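Long-range contacts in transcription termination factor FttA (Pyrococcus horikoshii, PDB 3AF6), which probably cleaves and degrades single-stranded RNA as a zinc-dependent endo- and 5'-3' exonuclease, ending transcription by cutting the nascent transcript at the RNA polymerase exit channel: residues G366-I371 / M601-K606; V390-Y395 / S592-R597; E612-V617 / F635-R640. All coordinates share one frame; numbering follows the deposited sequence.

Interaction 1: residues G366-I371 / M601-K606; sequences GDFKFI and MNYVAK. With ZN (zinc ion), chain J.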
loop_
_atom_site.group_PDB
_atom_site.type_symbol
_atom_site.label_atom_id
_atom_site.label_comp_id
_atom_site.label_asym_id
_atom_site.label_seq_id
_atom_site.Cartn_x
_atom_site.Cartn_y
_atom_site.Cartn_z
ATOM N N GLY A 366 -9.171 6.123 3.839
ATOM C CA GLY A 366 -8.873 4.951 3.040
ATOM C C GLY A 366 -9.587 3.831 3.786
ATOM O O GLY A 366 -10.635 4.055 4.393
ATOM N N ASP A 367 -9.058 2.619 3.754
ATOM C CA ASP A 367 -9.708 1.559 4.503
ATOM C C ASP A 367 -8.940 1.474 5.807
ATOM O O ASP A 367 -7.707 1.588 5.814
ATOM C CB ASP A 367 -9.633 0.239 3.744
ATOM C CG ASP A 367 -10.636 0.160 2.614
ATOM O OD1 ASP A 367 -10.414 -0.642 1.692
ATOM O OD2 ASP A 367 -11.652 0.885 2.645
ATOM N N PHE A 368 -9.659 1.301 6.913
ATOM C CA PHE A 368 -9.004 1.214 8.207
ATOM C C PHE A 368 -9.691 0.284 9.181
ATOM O O PHE A 368 -10.864 -0.042 9.044
ATOM C CB PHE A 368 -8.859 2.605 8.848
ATOM C CG PHE A 368 -10.140 3.164 9.423
ATOM C CD1 PHE A 368 -11.097 3.756 8.594
ATOM C CD2 PHE A 368 -10.366 3.137 10.806
ATOM C CE1 PHE A 368 -12.248 4.318 9.123
ATOM C CE2 PHE A 368 -11.525 3.699 11.351
ATOM C CZ PHE A 368 -12.467 4.294 10.507
ATOM N N LYS A 369 -8.929 -0.142 10.173
ATOM C CA LYS A 369 -9.422 -1.041 11.204
ATOM C C LYS A 369 -9.102 -0.318 12.524
ATOM O O LYS A 369 -8.019 0.251 12.673
ATOM C CB LYS A 369 -8.685 -2.387 11.079
ATOM C CG LYS A 369 -9.213 -3.517 11.950
ATOM C CD LYS A 369 -10.615 -3.976 11.573
ATOM C CE LYS A 369 -11.150 -4.930 12.644
ATOM N NZ LYS A 369 -12.458 -5.545 12.317
ATOM N N PHE A 370 -10.032 -0.309 13.474
ATOM C CA PHE A 370 -9.754 0.406 14.723
ATOM C C PHE A 370 -9.673 -0.448 15.996
ATOM O O PHE A 370 -10.102 -0.035 17.073
ATOM C CB PHE A 370 -10.757 1.553 14.903
ATOM C CG PHE A 370 -10.269 2.659 15.808
ATOM C CD1 PHE A 370 -8.949 3.116 15.724
ATOM C CD2 PHE A 370 -11.135 3.258 16.732
ATOM C CE1 PHE A 370 -8.498 4.151 16.544
ATOM C CE2 PHE A 370 -10.697 4.290 17.556
ATOM C CZ PHE A 370 -9.372 4.743 17.464
ATOM N N ILE A 371 -9.140 -1.656 15.841
ATOM C CA ILE A 371 -8.902 -2.579 16.942
ATOM C C ILE A 371 -7.670 -3.344 16.480
ATOM O O ILE A 371 -7.331 -3.314 15.299
ATOM C CB ILE A 371 -10.066 -3.581 17.196
ATOM C CG1 ILE A 371 -10.269 -4.483 15.974
ATOM C CG2 ILE A 371 -11.322 -2.822 17.606
ATOM C CD1 ILE A 371 -11.396 -5.511 16.143
ATOM N N MET A 601 -18.016 4.081 14.481
ATOM C CA MET A 601 -18.575 5.077 15.377
ATOM C C MET A 601 -17.546 5.411 16.439
ATOM O O MET A 601 -17.310 6.584 16.751
ATOM C CB MET A 601 -19.857 4.562 16.032
ATOM C CG MET A 601 -21.057 4.421 15.087
ATOM S SD MET A 601 -21.724 5.983 14.387
ATOM C CE MET A 601 -22.688 6.620 15.759
ATOM N N ASN A 602 -16.908 4.380 16.977
ATOM C CA ASN A 602 -15.910 4.579 18.020
ATOM C C ASN A 602 -14.709 5.377 17.525
ATOM O O ASN A 602 -14.051 6.060 18.304
ATOM C CB ASN A 602 -15.451 3.231 18.578
ATOM C CG ASN A 602 -14.404 3.378 19.663
ATOM O OD1 ASN A 602 -13.368 2.719 19.629
ATOM N ND2 ASN A 602 -14.668 4.243 20.632
ATOM N N TYR A 603 -14.416 5.296 16.233
ATOM C CA TYR A 603 -13.291 6.048 15.688
ATOM C C TYR A 603 -13.633 7.530 15.711
ATOM O O TYR A 603 -12.762 8.380 15.913
ATOM C CB TYR A 603 -12.983 5.635 14.241
ATOM C CG TYR A 603 -11.758 6.331 13.682
ATOM C CD1 TYR A 603 -10.471 5.924 14.052
ATOM C CD2 TYR A 603 -11.883 7.466 12.882
ATOM C CE1 TYR A 603 -9.336 6.637 13.645
ATOM C CE2 TYR A 603 -10.766 8.185 12.475
ATOM C CZ TYR A 603 -9.497 7.765 12.861
ATOM O OH TYR A 603 -8.390 8.479 12.467
ATOM N N VAL A 604 -14.907 7.840 15.492
ATOM C CA VAL A 604 -15.342 9.227 15.484
ATOM C C VAL A 604 -15.229 9.755 16.903
ATOM O O VAL A 604 -14.664 10.827 17.136
ATOM C CB VAL A 604 -16.800 9.360 14.985
ATOM C CG1 VAL A 604 -17.203 10.829 14.933
ATOM C CG2 VAL A 604 -16.933 8.729 13.601
ATOM N N ALA A 605 -15.755 8.990 17.851
ATOM C CA ALA A 605 -15.704 9.365 19.266
ATOM C C ALA A 605 -14.273 9.688 19.721
ATOM O O ALA A 605 -14.037 10.714 20.362
ATOM C CB ALA A 605 -16.283 8.243 20.120
ATOM N N LYS A 606 -13.328 8.824 19.369
ATOM C CA LYS A 606 -11.934 9.006 19.761
ATOM C C LYS A 606 -11.072 9.927 18.892
ATOM O O LYS A 606 -10.095 10.485 19.386
ATOM C CB LYS A 606 -11.222 7.652 19.828
ATOM C CG LYS A 606 -11.886 6.600 20.695
ATOM C CD LYS A 606 -11.384 6.651 22.131
ATOM C CE LYS A 606 -11.743 5.374 22.890
ATOM N NZ LYS A 606 -13.213 5.094 22.874
HETATM ZN ZN ZN J . -11.133 -0.489 -0.728
#

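Interaction 2: residues V390-Y395 / S592-R597; sequences VMESTY and SGHADR. With SO4 (sulfate ion), chain G.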
loop_
_atom_site.group_PDB
_atom_site.type_symbol
_atom_site.label_atom_id
_atom_site.label_comp_id
_atom_site.label_asym_id
_atom_site.label_seq_id
_atom_site.Cartn_x
_atom_site.Cartn_y
_atom_site.Cartn_z
ATOM N N VAL A 390 -12.627 12.466 6.008
ATOM C CA VAL A 390 -13.298 11.676 4.972
ATOM C C VAL A 390 -13.027 10.253 5.422
ATOM O O VAL A 390 -11.866 9.863 5.505
ATOM C CB VAL A 390 -12.662 11.888 3.565
ATOM C CG1 VAL A 390 -13.442 11.113 2.523
ATOM C CG2 VAL A 390 -12.623 13.369 3.218
ATOM N N MET A 391 -14.078 9.489 5.720
ATOM C CA MET A 391 -13.896 8.124 6.208
ATOM C C MET A 391 -14.665 7.061 5.427
ATOM O O MET A 391 -15.689 7.350 4.817
ATOM C CB MET A 391 -14.281 8.048 7.696
ATOM C CG MET A 391 -15.779 8.201 7.980
ATOM S SD MET A 391 -16.205 8.270 9.753
ATOM C CE MET A 391 -15.504 6.739 10.357
ATOM N N GLU A 392 -14.175 5.822 5.464
ATOM C CA GLU A 392 -14.830 4.731 4.758
ATOM C C GLU A 392 -16.116 4.283 5.474
ATOM O O GLU A 392 -16.326 4.605 6.640
ATOM C CB GLU A 392 -13.862 3.555 4.591
ATOM C CG GLU A 392 -13.492 2.840 5.869
ATOM C CD GLU A 392 -13.503 1.321 5.708
ATOM O OE1 GLU A 392 -14.588 0.767 5.441
ATOM O OE2 GLU A 392 -12.433 0.682 5.851
ATOM N N SER A 393 -16.975 3.549 4.771
ATOM C CA SER A 393 -18.238 3.093 5.342
ATOM C C SER A 393 -18.598 1.663 4.945
ATOM O O SER A 393 -19.775 1.304 4.945
ATOM C CB SER A 393 -19.382 4.006 4.889
ATOM O OG SER A 393 -18.973 5.363 4.819
ATOM N N THR A 394 -17.607 0.851 4.602
ATOM C CA THR A 394 -17.879 -0.522 4.199
ATOM C C THR A 394 -18.880 -1.207 5.131
ATOM O O THR A 394 -19.756 -1.943 4.678
ATOM C CB THR A 394 -16.599 -1.364 4.164
ATOM O OG1 THR A 394 -15.547 -0.622 3.540
ATOM C CG2 THR A 394 -16.837 -2.630 3.361
ATOM N N TYR A 395 -18.753 -0.982 6.434
ATOM C CA TYR A 395 -19.680 -1.586 7.383
ATOM C C TYR A 395 -20.416 -0.473 8.131
ATOM O O TYR A 395 -20.696 -0.578 9.330
ATOM C CB TYR A 395 -18.929 -2.497 8.357
ATOM C CG TYR A 395 -18.453 -3.792 7.730
ATOM C CD1 TYR A 395 -17.377 -3.811 6.844
ATOM C CD2 TYR A 395 -19.113 -5.002 7.987
ATOM C CE1 TYR A 395 -16.972 -5.001 6.229
ATOM C CE2 TYR A 395 -18.721 -6.186 7.375
ATOM C CZ TYR A 395 -17.652 -6.182 6.498
ATOM O OH TYR A 395 -17.263 -7.352 5.877
ATOM N N SER A 592 -12.000 -9.660 9.158
ATOM C CA SER A 592 -12.077 -8.460 8.338
ATOM C C SER A 592 -10.994 -7.433 8.614
ATOM O O SER A 592 -10.545 -7.270 9.752
ATOM C CB SER A 592 -13.434 -7.785 8.519
ATOM O OG SER A 592 -13.446 -6.538 7.855
ATOM N N GLY A 593 -10.582 -6.742 7.562
ATOM C CA GLY A 593 -9.583 -5.705 7.713
ATOM C C GLY A 593 -10.294 -4.359 7.770
ATOM O O GLY A 593 -9.654 -3.310 7.737
ATOM N N HIS A 594 -11.624 -4.397 7.842
ATOM C CA HIS A 594 -12.455 -3.188 7.902
ATOM C C HIS A 594 -13.038 -2.939 9.286
ATOM O O HIS A 594 -13.487 -3.881 9.953
ATOM C CB HIS A 594 -13.651 -3.297 6.960
ATOM C CG HIS A 594 -13.329 -3.064 5.523
ATOM N ND1 HIS A 594 -12.923 -1.840 5.044
ATOM C CD2 HIS A 594 -13.390 -3.890 4.454
ATOM C CE1 HIS A 594 -12.747 -1.922 3.738
ATOM N NE2 HIS A 594 -13.024 -3.154 3.357
ATOM N N ALA A 595 -13.055 -1.677 9.716
ATOM C CA ALA A 595 -13.662 -1.366 11.003
ATOM C C ALA A 595 -15.149 -1.686 10.825
ATOM O O ALA A 595 -15.733 -1.382 9.778
ATOM C CB ALA A 595 -13.482 0.099 11.333
ATOM N N ASP A 596 -15.769 -2.330 11.807
ATOM C CA ASP A 596 -17.183 -2.629 11.661
ATOM C C ASP A 596 -17.988 -1.423 12.158
ATOM O O ASP A 596 -17.393 -0.408 12.530
ATOM C CB ASP A 596 -17.525 -3.931 12.392
ATOM C CG ASP A 596 -17.688 -3.763 13.883
ATOM O OD1 ASP A 596 -17.225 -2.740 14.454
ATOM O OD2 ASP A 596 -18.284 -4.692 14.484
ATOM N N ARG A 597 -19.317 -1.508 12.137
ATOM C CA ARG A 597 -20.154 -0.386 12.561
ATOM C C ARG A 597 -19.684 0.230 13.870
ATOM O O ARG A 597 -19.394 1.428 13.928
ATOM C CB ARG A 597 -21.628 -0.822 12.672
ATOM C CG ARG A 597 -22.555 0.146 13.444
ATOM C CD ARG A 597 -22.426 1.585 12.969
ATOM N NE ARG A 597 -23.636 2.075 12.312
ATOM C CZ ARG A 597 -24.537 2.879 12.875
ATOM N NH1 ARG A 597 -25.599 3.267 12.189
ATOM N NH2 ARG A 597 -24.378 3.306 14.120
HETATM S S SO4 G . -12.973 -3.803 0.260
HETATM O O1 SO4 G . -12.950 -4.329 -1.115
HETATM O O2 SO4 G . -12.137 -2.595 0.336
HETATM O O3 SO4 G . -14.357 -3.470 0.632
HETATM O O4 SO4 G . -12.444 -4.819 1.186
HETATM O O HOH W 1 -16.403 -0.177 7.103
#

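Interaction 3: residues E612-V617 / F635-R640; sequences ERIITV and FGISTR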
loop_
_atom_site.group_PDB
_atom_site.type_symbol
_atom_site.label_atom_id
_atom_site.label_comp_id
_atom_site.label_asym_id
_atom_site.label_seq_id
_atom_site.Cartn_x
_atom_site.Cartn_y
_atom_site.Cartn_z
ATOM N N GLU A 612 -14.766 19.363 12.184
ATOM C CA GLU A 612 -15.924 20.231 11.977
ATOM C C GLU A 612 -16.948 19.493 11.135
ATOM O O GLU A 612 -18.146 19.647 11.337
ATOM C CB GLU A 612 -15.534 21.518 11.246
ATOM C CG GLU A 612 -14.628 22.441 12.019
ATOM C CD GLU A 612 -14.047 23.541 11.141
ATOM O OE1 GLU A 612 -13.372 24.441 11.693
ATOM O OE2 GLU A 612 -14.259 23.497 9.902
ATOM N N ARG A 613 -16.470 18.708 10.174
ATOM C CA ARG A 613 -17.372 17.954 9.325
ATOM C C ARG A 613 -16.772 16.616 8.920
ATOM O O ARG A 613 -15.562 16.486 8.716
ATOM C CB ARG A 613 -17.758 18.772 8.080
ATOM C CG ARG A 613 -16.634 19.047 7.084
ATOM C CD ARG A 613 -16.682 20.487 6.536
ATOM N NE ARG A 613 -17.377 20.640 5.250
ATOM C CZ ARG A 613 -18.689 20.501 5.057
ATOM N NH1 ARG A 613 -19.500 20.198 6.063
ATOM N NH2 ARG A 613 -19.200 20.677 3.846
ATOM N N ILE A 614 -17.632 15.612 8.832
ATOM C CA ILE A 614 -17.209 14.284 8.431
ATOM C C ILE A 614 -17.921 13.903 7.127
ATOM O O ILE A 614 -19.113 14.139 6.959
ATOM C CB ILE A 614 -17.516 13.256 9.539
ATOM C CG1 ILE A 614 -16.635 13.555 10.759
ATOM C CG2 ILE A 614 -17.285 11.836 9.028
ATOM C CD1 ILE A 614 -16.931 12.679 11.991
ATOM N N ILE A 615 -17.171 13.343 6.194
ATOM C CA ILE A 615 -17.736 12.936 4.917
ATOM C C ILE A 615 -17.560 11.427 4.795
ATOM O O ILE A 615 -16.439 10.920 4.750
ATOM C CB ILE A 615 -17.020 13.662 3.745
ATOM C CG1 ILE A 615 -17.178 15.179 3.914
ATOM C CG2 ILE A 615 -17.600 13.225 2.416
ATOM C CD1 ILE A 615 -16.339 15.996 2.952
ATOM N N THR A 616 -18.677 10.709 4.774
ATOM C CA THR A 616 -18.640 9.264 4.669
ATOM C C THR A 616 -18.651 8.804 3.213
ATOM O O THR A 616 -19.460 9.261 2.400
ATOM C CB THR A 616 -19.825 8.642 5.404
ATOM O OG1 THR A 616 -21.039 9.147 4.849
ATOM C CG2 THR A 616 -19.766 8.990 6.878
ATOM N N VAL A 617 -17.747 7.879 2.904
ATOM C CA VAL A 617 -17.612 7.343 1.561
ATOM C C VAL A 617 -17.270 5.864 1.611
ATOM O O VAL A 617 -17.300 5.245 2.674
ATOM C CB VAL A 617 -16.477 8.062 0.793
ATOM C CG1 VAL A 617 -16.765 9.552 0.704
ATOM C CG2 VAL A 617 -15.138 7.811 1.487
ATOM N N PHE A 635 -23.301 12.481 17.649
ATOM C CA PHE A 635 -22.232 13.397 18.024
ATOM C C PHE A 635 -22.555 14.842 17.694
ATOM O O PHE A 635 -21.903 15.767 18.191
ATOM C CB PHE A 635 -20.934 12.994 17.324
ATOM C CG PHE A 635 -20.495 11.587 17.618
ATOM C CD1 PHE A 635 -20.063 11.229 18.886
ATOM C CD2 PHE A 635 -20.519 10.614 16.621
ATOM C CE1 PHE A 635 -19.659 9.921 19.161
ATOM C CE2 PHE A 635 -20.116 9.300 16.892
ATOM C CZ PHE A 635 -19.687 8.959 18.164
ATOM N N GLY A 636 -23.562 15.041 16.853
ATOM C CA GLY A 636 -23.925 16.391 16.473
ATOM C C GLY A 636 -22.913 17.003 15.522
ATOM O O GLY A 636 -22.880 18.220 15.356
ATOM N N ILE A 637 -22.085 16.171 14.898
ATOM C CA ILE A 637 -21.089 16.655 13.952
ATOM C C ILE A 637 -21.702 16.759 12.540
ATOM O O ILE A 637 -22.477 15.885 12.129
ATOM C CB ILE A 637 -19.877 15.690 13.911
ATOM C CG1 ILE A 637 -19.209 15.646 15.286
ATOM C CG2 ILE A 637 -18.879 16.126 12.845
ATOM C CD1 ILE A 637 -18.053 14.661 15.391
ATOM N N SER A 638 -21.372 17.825 11.806
ATOM C CA SER A 638 -21.881 17.984 10.444
ATOM C C SER A 638 -21.380 16.840 9.586
ATOM O O SER A 638 -20.169 16.638 9.461
ATOM C CB SER A 638 -21.393 19.284 9.811
ATOM O OG SER A 638 -22.140 20.397 10.261
ATOM N N THR A 639 -22.297 16.108 8.970
ATOM C CA THR A 639 -21.895 14.992 8.141
ATOM C C THR A 639 -22.531 14.993 6.753
ATOM O O THR A 639 -23.513 15.678 6.499
ATOM C CB THR A 639 -22.248 13.670 8.837
ATOM O OG1 THR A 639 -23.675 13.554 8.939
ATOM C CG2 THR A 639 -21.630 13.626 10.252
ATOM N N ARG A 640 -21.950 14.224 5.843
ATOM C CA ARG A 640 -22.511 14.111 4.507
ATOM C C ARG A 640 -21.964 12.913 3.757
ATOM O O ARG A 640 -20.788 12.567 3.889
ATOM C CB ARG A 640 -22.260 15.368 3.685
ATOM C CG ARG A 640 -23.091 15.359 2.405
ATOM C CD ARG A 640 -22.777 16.541 1.530
ATOM N NE ARG A 640 -22.805 17.778 2.298
ATOM C CZ ARG A 640 -22.633 18.977 1.761
ATOM N NH1 ARG A 640 -22.426 19.081 0.454
ATOM N NH2 ARG A 640 -22.663 20.061 2.525
#

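Interaction 1: residues G366-I371 / M601-K606
The Tyr603 ring is wedged between two phenylalanines and meets each in a different sense. Toward Phe370 it presents an edge: CD1 of Tyr603 stands over the centre of the Phe370 ring, 3.5 Å above its plane. With centroids 4.8 Å apart and planes at 80°, this is a clear T-shaped stack. Toward Phe368 the roles reverse, because the edge of Phe368 is turned toward the face of Tyr603 and Phe368 CE2 comes to 3.5 Å from Tyr603 CG; the 57° between these planes makes this second edge-to-face pair more tilted. At the edge of the Phe370 ring, near its plane, lies the aliphatic start of Lys606, whose CG is 4.1 Å from Phe370 CE2.

The three rings form an aromatic cluster joining the loop after strand 360-364 of the metallo-beta-lactamase fold to helix 597-606 of its C-terminal part. Phe370 and Tyr603 both carry CG anti to the backbone N (chi1 -157° for Phe370), which sends the two rings across the gap between loop and helix. At the far end of the Tyr603 ring, OH is hydrogen-bonded to the backbone O of Asn380, so the phenol is fixed at its tip as well as on its ring. Glu599, one turn earlier on the same helix, ties the loop by polar bonds, accepting from Phe370 N and forming a salt bridge with Lys369. Directly before Phe368 in the chain, Asp367 turns the other way, and its OD1 binds a zinc ion at 2.5 Å together with Asp260, His261 and His618.

Interaction 2: residues V390-Y395 / S592-R597
His594 reaches from the loop 592-597 into the turn after strand 388-392, and each part of its side chain meets a different group. CB rests against the Tyr395 ring, 3.8 Å from Tyr395 CD1. ND1 donates to Glu392 OE2 over 2.7 Å; the acceptor lies in the imidazole plane and uses its syn lone pair, while the carboxylate plane stands almost perpendicular to the ring (89°). Thr394 covers one face: its CB is 3.8 Å from the His594 ring centroid and 8° off the normal, a CH-pi contact. At the tip, NE2 donates to O4 of a sulfate ion at 2.8 Å, probably picked up from the crystallisation solution.

Glu392 is fixed through both oxygens: OE2 also accepts from Phe368 N, and OE1 from Thr394 OG1 and Thr394 N. A water that donates to OE1 also donates to Ala595 O and accepts from Tyr395 N, bridging both segments. Ser592 OG accepts from His594 N at 2.8 Å in an ST turn that fixes the backbone from which the imidazole projects.

The SGHAD sequence probably corresponds to motif B of beta-CASP nucleases, and the imidazole lies about 5 Å from a zinc ion, beside Asp367 and His344. Behind the contact, Asp596 N-caps helix 597-606, Arg597 pairs with Asp626 on helix 621-635, and strand 388-392 runs between strands 360-364 and 613-617.

Interaction 3: residues E612-V617 / F635-R640
Ile614 is held through both its N and its O, by the residues either side of Thr639. Its N donates to Ser638 O at 2.8 Å with an N-H...O angle of 161°, and its O accepts from Arg640 N at 3.0 Å, so Thr639 lies opposite it in parallel register. Two residues on, Thr616 N donates to Arg640 O over 2.9 Å. Between these bonds run CA-H...O contacts, among them Thr639 CA to Ile614 O at 3.1 Å. The short strand axes run 18° apart in direction and approach to 4.6 Å, as expected for adjacent parallel strands.

Strand 613-617, helix 621-635 and strand 638-640 make a beta-alpha-beta unit, and 638-640 is the outermost strand of its mixed sheet within the chain. Gly636, with positive phi, leads the chain out of the helix.

Side chains extend the pairing on both faces. On the face of Ile614 and Thr639, Ile637 joins from just before the strand, its CG2 packing 4.0 Å from Ile614 CG1. On the face of Arg613, Ile615 and Arg640, the two arginines run side by side with guanidinium planes 80° apart and Arg613 NH2 3.8 Å from Arg640 NH2; Arg640 is exposed, so solvent could screen the like charges.

The connecting helix also reaches back to both strands: Thr616 OG1 is hydrogen-bonded to Cys624 O and Thr639 OG1 to Ala628 O. On the other side of strand 613-617, strand 388-392 continues the sheet through backbone bonds from Leu389 and Met391 to Ile615.

Interaction 2 is the buried contact beside the metal site, while 366-371 of interaction 1 supplies a zinc ligand; interactions 1 and 3 are partly buried, and interaction 3 lies farthest out, at the sheet edge. Their chemistry follows place: aromatic packing in interaction 1, side-chain hydrogen bonds with water in interaction 2, backbone pairing in interaction 3. Interactions 1 and 2 touch directly, for Phe368 O probably accepts from Ala595 N. Strands 388-392 and 613-617 are neighbours in one sheet, which interactions 2 and 3 share through a probable bond from Val617 N to Met391 O. Helix 597-606 packs Val604 on Ile614 and Phe635, connecting interaction 1 with interaction 3.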